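Local coordinates for type IV pilin structural subunit (Pseudomonas aeruginosa, PDB 3JYZ), which probably assembles in many copies into the type IV pilus, the thin bacterial surface filament of which it is the structural subunit, at residues T67-I72 and L90-N95. Residues are numbered along the deposited sequence; the frame is centred on the assembly and turned at random.
Sequences TGVITI and LSPYIN
T67 comes near P92 through its backbone, carbonyl O lying 4.3 Å from P92 CG, while its OG1 accepts a weak hydrogen bond from V69 N that closes an ST turn. G68, with no side chain, lets its backbone lie against the P92 ring, its carbonyl O 3.4 Å from P92 CG and only slightly farther from CD. V69 then brings the chain alongside S91: its CG1, turned anti to the backbone N (chi1 173°), approaches L90 O and, at 4.1 Å, S91 OG. The other branch, CG2, meets P92 CD at 4.0 Å, the two side chains crossing at about a right angle. V69 CA also makes a CA-H...O contact with L90 O, which lies 3.5 Å away. That same oxygen accepts the hydrogen bond from I70 N, at 2.8 Å and nearly straight (170°). The return bond, L90 N to I70 O, has the same length, and both donors lie in the carbonyl plane of their acceptors. I70 and L90 thus form an antiparallel hydrogen-bonded pair, their side chains on one face of the sheet and their CB atoms 4.0 Å apart. I72 joins them through its outer end, CD1 touching L90 CD1 at 4.0 Å; chi1 (-56°) aims the CG1 branch, beside the backbone N, and a trans chi2 extends it. Helix 4-28 covers this apolar patch, L15 touching both I72 and L90, A21 touching I70. Beyond I70 and L90 the neighbours change: S91 bonds through its backbone to A118 of strand 114-120, and P92 to L103. The contact therefore joins two neighbouring strands where the chain enters strand 70-74, within the antiparallel sheet packed against the N-terminal helix that characterises the type IV pilin fold.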
ATOM      1  N   THR A  67      -4.154  10.935   1.811  1.00  8.23           N
ATOM      2  CA  THR A  67      -5.245   9.970   1.676  1.00  8.92           C
ATOM      3  C   THR A  67      -4.957   8.665   2.410  1.00  9.26           C
ATOM      4  O   THR A  67      -5.870   7.856   2.612  1.00 10.72           O
ATOM      5  CB  THR A  67      -5.544   9.635   0.217  1.00  9.75           C
ATOM      6  OG1 THR A  67      -4.412   8.963  -0.356  1.00 10.37           O
ATOM      7  CG2 THR A  67      -5.841  10.899  -0.577  1.00 10.85           C
ATOM      8  N   GLY A  68      -3.695   8.455   2.786  1.00  8.00           N
ATOM      9  CA  GLY A  68      -3.285   7.231   3.459  1.00  8.69           C
ATOM     10  C   GLY A  68      -2.925   6.108   2.495  1.00  8.22           C
ATOM     11  O   GLY A  68      -2.477   5.036   2.920  1.00  8.80           O
ATOM     12  N   VAL A  69      -3.104   6.346   1.196  1.00  7.57           N
ATOM     13  CA  VAL A  69      -2.762   5.341   0.187  1.00  7.66           C
ATOM     14  C   VAL A  69      -1.248   5.181   0.060  1.00  8.20           C
ATOM     15  O   VAL A  69      -0.529   6.168  -0.082  1.00  8.54           O
ATOM     16  CB  VAL A  69      -3.372   5.679  -1.180  1.00  7.21           C
ATOM     17  CG1 VAL A  69      -2.851   4.710  -2.258  1.00  7.83           C
ATOM     18  CG2 VAL A  69      -4.895   5.627  -1.105  1.00  8.65           C
ATOM     19  N   ILE A  70      -0.766   3.940   0.113  1.00  7.75           N
ATOM     20  CA  ILE A  70       0.666   3.665   0.076  1.00  7.74           C
ATOM     21  C   ILE A  70       1.098   3.135  -1.288  1.00  7.90           C
ATOM     22  O   ILE A  70       0.494   2.210  -1.821  1.00  8.69           O
ATOM     23  CB  ILE A  70       1.051   2.614   1.142  1.00  7.88           C
ATOM     24  CG1 ILE A  70       0.810   3.160   2.553  1.00  8.05           C
ATOM     25  CG2 ILE A  70       2.512   2.172   0.977  1.00  8.25           C
ATOM     26  CD1 ILE A  70       0.907   2.119   3.662  1.00  9.14           C
ATOM     27  N   THR A  71       2.152   3.715  -1.849  1.00  6.68           N
ATOM     28  CA  THR A  71       2.753   3.182  -3.067  1.00  7.32           C
ATOM     29  C   THR A  71       4.092   2.558  -2.724  1.00  7.81           C
ATOM     30  O   THR A  71       4.962   3.216  -2.138  1.00  8.48           O
ATOM     31  CB  THR A  71       2.977   4.283  -4.115  1.00  7.92           C
ATOM     32  OG1 THR A  71       1.720   4.884  -4.433  1.00  9.23           O
ATOM     33  CG2 THR A  71       3.604   3.708  -5.383  1.00  7.88           C
ATOM     34  N   ILE A  72       4.249   1.284  -3.068  1.00  7.39           N
ATOM     35  CA  ILE A  72       5.535   0.620  -2.941  1.00  7.15           C
ATOM     36  C   ILE A  72       6.166   0.577  -4.324  1.00  7.61           C
ATOM     37  O   ILE A  72       5.561   0.066  -5.279  1.00  7.87           O
ATOM     38  CB  ILE A  72       5.382  -0.811  -2.456  1.00  7.54           C
ATOM     39  CG1 ILE A  72       4.608  -0.852  -1.140  1.00  8.85           C
ATOM     40  CG2 ILE A  72       6.756  -1.465  -2.310  1.00  8.97           C
ATOM     41  CD1 ILE A  72       4.244  -2.275  -0.727  1.00 10.28           C
ATOM     42  N   LEU A  90      -1.321   0.107  -1.916  1.00  7.69           N
ATOM     43  CA  LEU A  90      -2.078  -0.366  -0.758  1.00  7.63           C
ATOM     44  C   LEU A  90      -3.068   0.728  -0.367  1.00  7.69           C
ATOM     45  O   LEU A  90      -2.666   1.826   0.011  1.00  7.84           O
ATOM     46  CB  LEU A  90      -1.157  -0.685   0.425  1.00  9.07           C
ATOM     47  CG  LEU A  90       0.074  -1.546   0.134  1.00 10.89           C
ATOM     48  CD1 LEU A  90       0.885  -1.834   1.406  1.00 11.61           C
ATOM     49  CD2 LEU A  90      -0.295  -2.847  -0.546  1.00 12.84           C
ATOM     50  N   SER A  91      -4.360   0.418  -0.450  1.00  8.35           N
ATOM     51  CA  SER A  91      -5.414   1.408  -0.233  1.00  8.63           C
ATOM     52  C   SER A  91      -6.199   1.051   1.027  1.00  9.18           C
ATOM     53  O   SER A  91      -6.734  -0.055   1.128  1.00  8.86           O
ATOM     54  CB  SER A  91      -6.352   1.436  -1.443  1.00  8.97           C
ATOM     55  OG  SER A  91      -5.651   1.774  -2.634  1.00 10.06           O
ATOM     56  N   PRO A  92      -6.259   1.973   1.999  1.00  8.80           N
ATOM     57  CA  PRO A  92      -6.936   1.696   3.277  1.00  8.89           C
ATOM     58  C   PRO A  92      -8.411   2.110   3.325  1.00  9.03           C
ATOM     59  O   PRO A  92      -8.820   3.100   2.709  1.00  8.73           O
ATOM     60  CB  PRO A  92      -6.146   2.535   4.287  1.00  8.18           C
ATOM     61  CG  PRO A  92      -5.582   3.672   3.480  1.00  9.33           C
ATOM     62  CD  PRO A  92      -5.507   3.241   2.024  1.00  9.44           C
ATOM     63  N   TYR A  93      -9.193   1.341   4.083  1.00  8.75           N
ATOM     64  CA  TYR A  93     -10.621   1.587   4.273  1.00  8.49           C
ATOM     65  C   TYR A  93     -10.971   1.391   5.731  1.00  9.84           C
ATOM     66  O   TYR A  93     -10.351   0.599   6.422  1.00 11.34           O
ATOM     67  CB  TYR A  93     -11.449   0.605   3.436  1.00  9.28           C
ATOM     68  CG  TYR A  93     -11.199   0.757   1.962  1.00  8.68           C
ATOM     69  CD1 TYR A  93     -10.053   0.226   1.374  1.00  9.67           C
ATOM     70  CD2 TYR A  93     -12.085   1.462   1.159  1.00 10.01           C
ATOM     71  CE1 TYR A  93      -9.810   0.389   0.026  1.00 10.34           C
ATOM     72  CE2 TYR A  93     -11.847   1.628  -0.199  1.00 10.58           C
ATOM     73  CZ  TYR A  93     -10.702   1.086  -0.759  1.00 10.92           C
ATOM     74  OH  TYR A  93     -10.456   1.241  -2.115  1.00 12.40           O
ATOM     75  N   ILE A  94     -11.969   2.120   6.211  1.00  9.84           N
ATOM     76  CA  ILE A  94     -12.508   1.830   7.527  1.00 11.92           C
ATOM     77  C   ILE A  94     -13.772   1.008   7.382  1.00 12.82           C
ATOM     78  O   ILE A  94     -14.652   1.332   6.584  1.00 13.31           O
ATOM     79  CB  ILE A  94     -12.767   3.105   8.354  1.00 13.94           C
ATOM     80  CG1 ILE A  94     -11.447   3.595   8.949  1.00 15.19           C
ATOM     81  CG2 ILE A  94     -13.760   2.818   9.482  1.00 15.02           C
ATOM     82  CD1 ILE A  94     -11.501   4.963   9.544  1.00 17.13           C
ATOM     83  N   ASN A  95     -13.807  -0.083   8.141  1.00 13.33           N
ATOM     84  CA  ASN A  95     -14.925  -1.008   8.206  1.00 14.06           C
ATOM     85  C   ASN A  95     -15.688  -0.767   9.503  1.00 16.15           C
ATOM     86  O   ASN A  95     -15.147  -0.969  10.590  1.00 16.18           O
ATOM     87  CB  ASN A  95     -14.368  -2.434   8.196  1.00 14.50           C
ATOM     88  CG  ASN A  95     -15.403  -3.471   8.564  1.00 15.50           C
ATOM     89  OD1 ASN A  95     -16.596  -3.263   8.370  1.00 15.93           O
ATOM     90  ND2 ASN A  95     -14.946  -4.604   9.093  1.00 16.61           N
TER